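Local coordinates for protein leucine aminopeptidase (Legionella pneumophila, PDB 5GNE) that probably acts as a zinc-dependent aminopeptidase of the M28 family, removing residues from the N-termini of peptides, at residues A[262-274]-A[331-343]. Residues are numbered along the deposited sequence; the frame is centred on the assembly and turned at random.
With ZN (zinc ion), chain D.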
loop_
_atom_site.group_PDB
_atom_site.type_symbol
_atom_site.label_atom_id
_atom_site.label_comp_id
_atom_site.label_asym_id
_atom_site.label_seq_id
_atom_site.Cartn_x
_atom_site.Cartn_y
_atom_site.Cartn_z
ATOM N N VAL A 262 -0.354 -10.778 1.076
ATOM C CA VAL A 262 -0.596 -9.364 0.885
ATOM C C VAL A 262 0.379 -8.789 -0.158
ATOM O O VAL A 262 1.606 -8.976 -0.074
ATOM C CB VAL A 262 -0.465 -8.593 2.231
ATOM C CG1 VAL A 262 -0.748 -7.091 2.019
ATOM C CG2 VAL A 262 -1.416 -9.168 3.280
ATOM N N MET A 263 -0.192 -8.104 -1.147
ATOM C CA MET A 263 0.552 -7.337 -2.150
ATOM C C MET A 263 0.354 -5.852 -1.954
ATOM O O MET A 263 -0.769 -5.387 -1.814
ATOM C CB MET A 263 0.103 -7.681 -3.549
ATOM C CG MET A 263 0.841 -6.881 -4.687
ATOM S SD MET A 263 0.422 -7.457 -6.295
ATOM C CE MET A 263 1.572 -8.732 -6.413
ATOM N N GLN A 264 1.463 -5.116 -1.934
ATOM C CA GLN A 264 1.420 -3.664 -1.842
ATOM C C GLN A 264 1.851 -3.049 -3.136
ATOM O O GLN A 264 2.929 -3.365 -3.678
ATOM C CB GLN A 264 2.302 -3.157 -0.709
ATOM C CG GLN A 264 2.449 -1.660 -0.647
ATOM C CD GLN A 264 1.218 -0.908 -0.195
ATOM O OE1 GLN A 264 0.160 -1.490 0.050
ATOM N NE2 GLN A 264 1.358 0.427 -0.080
ATOM N N LEU A 265 1.010 -2.153 -3.626
ATOM C CA LEU A 265 1.274 -1.422 -4.843
ATOM C C LEU A 265 1.488 0.034 -4.501
ATOM O O LEU A 265 0.532 0.786 -4.346
ATOM C CB LEU A 265 0.105 -1.588 -5.806
ATOM C CG LEU A 265 -0.085 -3.035 -6.291
ATOM C CD1 LEU A 265 -1.449 -3.224 -6.923
ATOM C CD2 LEU A 265 1.025 -3.409 -7.302
ATOM N N ASP A 266 2.742 0.436 -4.394
ATOM C CA ASP A 266 3.068 1.818 -4.144
ATOM C C ASP A 266 4.094 2.264 -5.206
ATOM O O ASP A 266 5.252 1.847 -5.177
ATOM C CB ASP A 266 3.574 1.938 -2.708
ATOM C CG ASP A 266 3.581 3.344 -2.197
ATOM O OD1 ASP A 266 3.278 4.275 -2.972
ATOM O OD2 ASP A 266 3.858 3.506 -0.991
ATOM N N GLN A 267 3.666 3.175 -6.081
ATOM C CA GLN A 267 4.415 3.585 -7.289
ATOM C C GLN A 267 4.611 2.446 -8.273
ATOM O O GLN A 267 5.595 1.705 -8.204
ATOM C CB GLN A 267 5.757 4.193 -6.937
ATOM C CG GLN A 267 5.589 5.473 -6.193
ATOM C CD GLN A 267 6.836 5.856 -5.461
ATOM O OE1 GLN A 267 7.889 6.035 -6.067
ATOM N NE2 GLN A 267 6.730 5.988 -4.151
ATOM N N ALA A 268 3.610 2.267 -9.129
ATOM C CA ALA A 268 3.642 1.229 -10.156
ATOM C C ALA A 268 3.729 1.763 -11.587
ATOM O O ALA A 268 3.389 1.040 -12.528
ATOM C CB ALA A 268 2.434 0.350 -10.019
ATOM N N GLY A 269 4.104 3.029 -11.761
ATOM C CA GLY A 269 3.946 3.643 -13.065
ATOM C C GLY A 269 5.049 4.471 -13.688
ATOM O O GLY A 269 4.899 4.945 -14.811
ATOM N N TYR A 270 6.159 4.639 -12.990
ATOM C CA TYR A 270 7.217 5.498 -13.486
ATOM C C TYR A 270 8.432 4.690 -13.838
ATOM O O TYR A 270 8.911 3.895 -13.033
ATOM C CB TYR A 270 7.588 6.561 -12.467
ATOM C CG TYR A 270 8.832 7.357 -12.831
ATOM C CD1 TYR A 270 8.776 8.394 -13.742
ATOM C CD2 TYR A 270 10.059 7.079 -12.241
ATOM C CE1 TYR A 270 9.901 9.140 -14.065
ATOM C CE2 TYR A 270 11.191 7.813 -12.562
ATOM C CZ TYR A 270 11.104 8.841 -13.473
ATOM O OH TYR A 270 12.226 9.564 -13.784
ATOM N N ARG A 271 8.924 4.890 -15.054
ATOM C CA ARG A 271 10.175 4.278 -15.435
ATOM C C ARG A 271 11.271 5.317 -15.461
ATOM O O ARG A 271 11.072 6.411 -15.966
ATOM C CB ARG A 271 10.076 3.584 -16.788
ATOM C CG ARG A 271 9.170 2.388 -16.768
ATOM C CD ARG A 271 9.464 1.536 -17.967
ATOM N NE ARG A 271 8.529 0.431 -18.126
ATOM C CZ ARG A 271 8.247 -0.117 -19.298
ATOM N NH1 ARG A 271 8.849 0.334 -20.390
ATOM N NH2 ARG A 271 7.391 -1.123 -19.383
ATOM N N ALA A 272 12.406 4.985 -14.859
ATOM C CA ALA A 272 13.559 5.875 -14.852
ATOM C C ALA A 272 14.074 6.024 -16.291
ATOM O O ALA A 272 14.265 7.139 -16.779
ATOM C CB ALA A 272 14.641 5.341 -13.933
ATOM N N ASN A 273 14.315 4.889 -16.947
ATOM C CA ASN A 273 14.547 4.844 -18.388
ATOM C C ASN A 273 13.310 4.268 -19.066
ATOM O O ASN A 273 13.004 3.090 -18.898
ATOM C CB ASN A 273 15.784 4.009 -18.718
ATOM C CG ASN A 273 16.913 4.230 -17.727
ATOM O OD1 ASN A 273 17.513 5.308 -17.677
ATOM N ND2 ASN A 273 17.214 3.209 -16.935
ATOM N N ALA A 274 12.640 5.086 -19.875
ATOM C CA ALA A 274 11.329 4.747 -20.454
ATOM C C ALA A 274 11.215 3.429 -21.229
ATOM O O ALA A 274 10.103 3.038 -21.601
ATOM C CB ALA A 274 10.868 5.887 -21.354
ATOM N N PRO A 331 6.033 -5.302 -5.100
ATOM C CA PRO A 331 6.692 -4.951 -6.374
ATOM C C PRO A 331 6.722 -3.428 -6.589
ATOM O O PRO A 331 5.716 -2.748 -6.343
ATOM C CB PRO A 331 5.817 -5.649 -7.422
ATOM C CG PRO A 331 4.440 -5.661 -6.801
ATOM C CD PRO A 331 4.668 -5.833 -5.305
ATOM N N SER A 332 7.848 -2.897 -7.059
ATOM C CA SER A 332 7.981 -1.456 -7.247
ATOM C C SER A 332 8.520 -1.018 -8.633
ATOM O O SER A 332 9.363 -1.678 -9.236
ATOM C CB SER A 332 8.875 -0.912 -6.143
ATOM O OG SER A 332 8.946 0.489 -6.205
ATOM N N ALA A 333 8.031 0.129 -9.103
ATOM C CA ALA A 333 8.427 0.726 -10.377
ATOM C C ALA A 333 9.913 1.083 -10.494
ATOM O O ALA A 333 10.479 1.006 -11.580
ATOM C CB ALA A 333 7.573 1.977 -10.649
ATOM N N THR A 334 10.538 1.472 -9.384
ATOM C CA THR A 334 11.922 1.973 -9.394
ATOM C C THR A 334 12.781 1.316 -8.314
ATOM O O THR A 334 12.246 0.740 -7.363
ATOM C CB THR A 334 11.982 3.504 -9.188
ATOM O OG1 THR A 334 11.369 3.830 -7.938
ATOM C CG2 THR A 334 11.247 4.237 -10.293
ATOM N N THR A 335 14.102 1.336 -8.508
ATOM C CA THR A 335 15.069 1.007 -7.451
ATOM C C THR A 335 15.256 2.231 -6.585
ATOM O O THR A 335 14.892 3.329 -6.993
ATOM C CB THR A 335 16.432 0.585 -7.995
ATOM O OG1 THR A 335 16.257 -0.306 -9.093
ATOM C CG2 THR A 335 17.261 -0.123 -6.920
ATOM N N LEU A 336 15.869 2.061 -5.422
ATOM C CA LEU A 336 16.127 3.187 -4.540
ATOM C C LEU A 336 17.188 4.190 -5.043
ATOM O O LEU A 336 17.244 5.323 -4.562
ATOM C CB LEU A 336 16.521 2.663 -3.159
ATOM C CG LEU A 336 16.695 3.772 -2.137
ATOM C CD1 LEU A 336 15.395 4.556 -2.041
ATOM C CD2 LEU A 336 17.063 3.171 -0.801
ATOM N N ASP A 337 18.010 3.813 -6.015
ATOM C CA ASP A 337 18.962 4.791 -6.539
ATOM C C ASP A 337 18.582 5.481 -7.853
ATOM O O ASP A 337 18.868 6.668 -8.006
ATOM C CB ASP A 337 20.364 4.186 -6.634
ATOM C CG ASP A 337 20.844 3.637 -5.302
ATOM O OD1 ASP A 337 20.966 4.447 -4.360
ATOM O OD2 ASP A 337 21.114 2.423 -5.196
ATOM N N ASP A 338 17.981 4.793 -8.815
ATOM C CA ASP A 338 17.438 5.585 -9.901
ATOM C C ASP A 338 15.926 5.658 -9.640
ATOM O O ASP A 338 15.148 4.790 -10.052
ATOM C CB ASP A 338 17.773 5.011 -11.263
ATOM C CG ASP A 338 17.812 6.087 -12.337
ATOM O OD1 ASP A 338 18.114 7.254 -11.979
ATOM O OD2 ASP A 338 17.627 5.773 -13.534
ATOM N N ASP A 339 15.555 6.731 -8.937
ATOM C CA ASP A 339 14.243 6.975 -8.343
ATOM C C ASP A 339 13.269 7.718 -9.204
ATOM O O ASP A 339 13.564 8.115 -10.326
ATOM C CB ASP A 339 14.391 7.836 -7.088
ATOM C CG ASP A 339 15.000 7.100 -5.948
ATOM O OD1 ASP A 339 14.998 5.857 -6.003
ATOM O OD2 ASP A 339 15.519 7.765 -5.023
ATOM N N ASN A 340 12.071 7.873 -8.659
ATOM C CA ASN A 340 11.164 8.890 -9.136
ATOM C C ASN A 340 11.518 10.171 -8.370
ATOM O O ASN A 340 11.176 10.305 -7.205
ATOM C CB ASN A 340 9.714 8.473 -8.929
ATOM C CG ASN A 340 8.735 9.470 -9.499
ATOM O OD1 ASN A 340 9.074 10.622 -9.768
ATOM N ND2 ASN A 340 7.524 9.014 -9.741
ATOM N N PRO A 341 12.221 11.112 -9.022
ATOM C CA PRO A 341 12.593 12.359 -8.340
ATOM C C PRO A 341 11.408 13.279 -8.094
ATOM O O PRO A 341 11.563 14.263 -7.383
ATOM C CB PRO A 341 13.578 13.011 -9.315
ATOM C CG PRO A 341 13.135 12.522 -10.660
ATOM C CD PRO A 341 12.663 11.100 -10.432
ATOM N N TYR A 342 10.247 12.967 -8.661
ATOM C CA TYR A 342 9.117 13.887 -8.586
ATOM C C TYR A 342 8.102 13.581 -7.480
ATOM O O TYR A 342 7.216 14.403 -7.224
ATOM C CB TYR A 342 8.376 13.919 -9.927
ATOM C CG TYR A 342 9.252 14.069 -11.157
ATOM C CD1 TYR A 342 9.736 15.312 -11.553
ATOM C CD2 TYR A 342 9.562 12.969 -11.946
ATOM C CE1 TYR A 342 10.525 15.448 -12.696
ATOM C CE2 TYR A 342 10.347 13.095 -13.081
ATOM C CZ TYR A 342 10.829 14.335 -13.456
ATOM O OH TYR A 342 11.603 14.449 -14.598
ATOM N N VAL A 343 8.222 12.427 -6.818
ATOM C CA VAL A 343 7.252 12.067 -5.781
ATOM C C VAL A 343 7.196 13.120 -4.679
ATOM O O VAL A 343 8.207 13.700 -4.315
ATOM C CB VAL A 343 7.552 10.680 -5.164
ATOM C CG1 VAL A 343 7.318 9.581 -6.205
ATOM C CG2 VAL A 343 8.980 10.627 -4.620
HETATM ZN ZN ZN D . 3.567 5.852 -1.795
#
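Tyr270 lays its ring against the amide of Asn340, and this stack is the tight centre of the contact. The two planes are 24° apart, with Asn340 CG 3.8 Å above the Tyr270 ring plane and displaced toward its rim. With CG anti to the backbone N (chi1 171°), the tyrosine reaches across to the other loop, where CG2 of Thr334 meets the ring edge in plane, 3.6 Å from Tyr270 CD2. The carbonyl oxygen of Asp339 also lies at the edge, 3.3 Å from Tyr270 CE2. Asn340 is itself held at both ends of its amide: OD1 accepts from Tyr342 N in an Asx turn, while ND2 donates to Asp203 OD2.

One hydrogen bond ties the backbones together, from Ala333 N to Gln267 O at 3.0 Å, fairly straight at 156°. Beside it the methyl of Ala333 sits between the carbonyl oxygens of Gln267 and Tyr270, 3.3 Å from Tyr270 O. The side chain of Gln267 also reaches toward the 331-343 loop, its OE1 resting 3.6 Å from Val343 CG1. Just before it in the chain, Asp266 grips zinc through both carboxylate oxygens, with OD1 the shorter bond at 2.0 Å; His191 and Asp204 complete this half of the two-zinc site characteristic of M28 peptidases, and Ser316 hydrogen-bonds to OD2.

Toward solvent the contact thins to a few touches: the methyl of Ala272 abuts the carboxylate of the exposed Asp338, and Pro341 and Tyr342 skirt the hydroxyl end of Tyr270.

At the buried end, Pro331 sits against Met263 and Leu265, its CD 4.0 Å from Met263 CG. Here strands 259-264 and 328-332 run parallel as neighbours in the mixed sheet, with strand 185-191 on the far side of 259-264, helix 355-373 packing on Met263 and Pro331, and helix 202-221 meeting Gln267 and Tyr270.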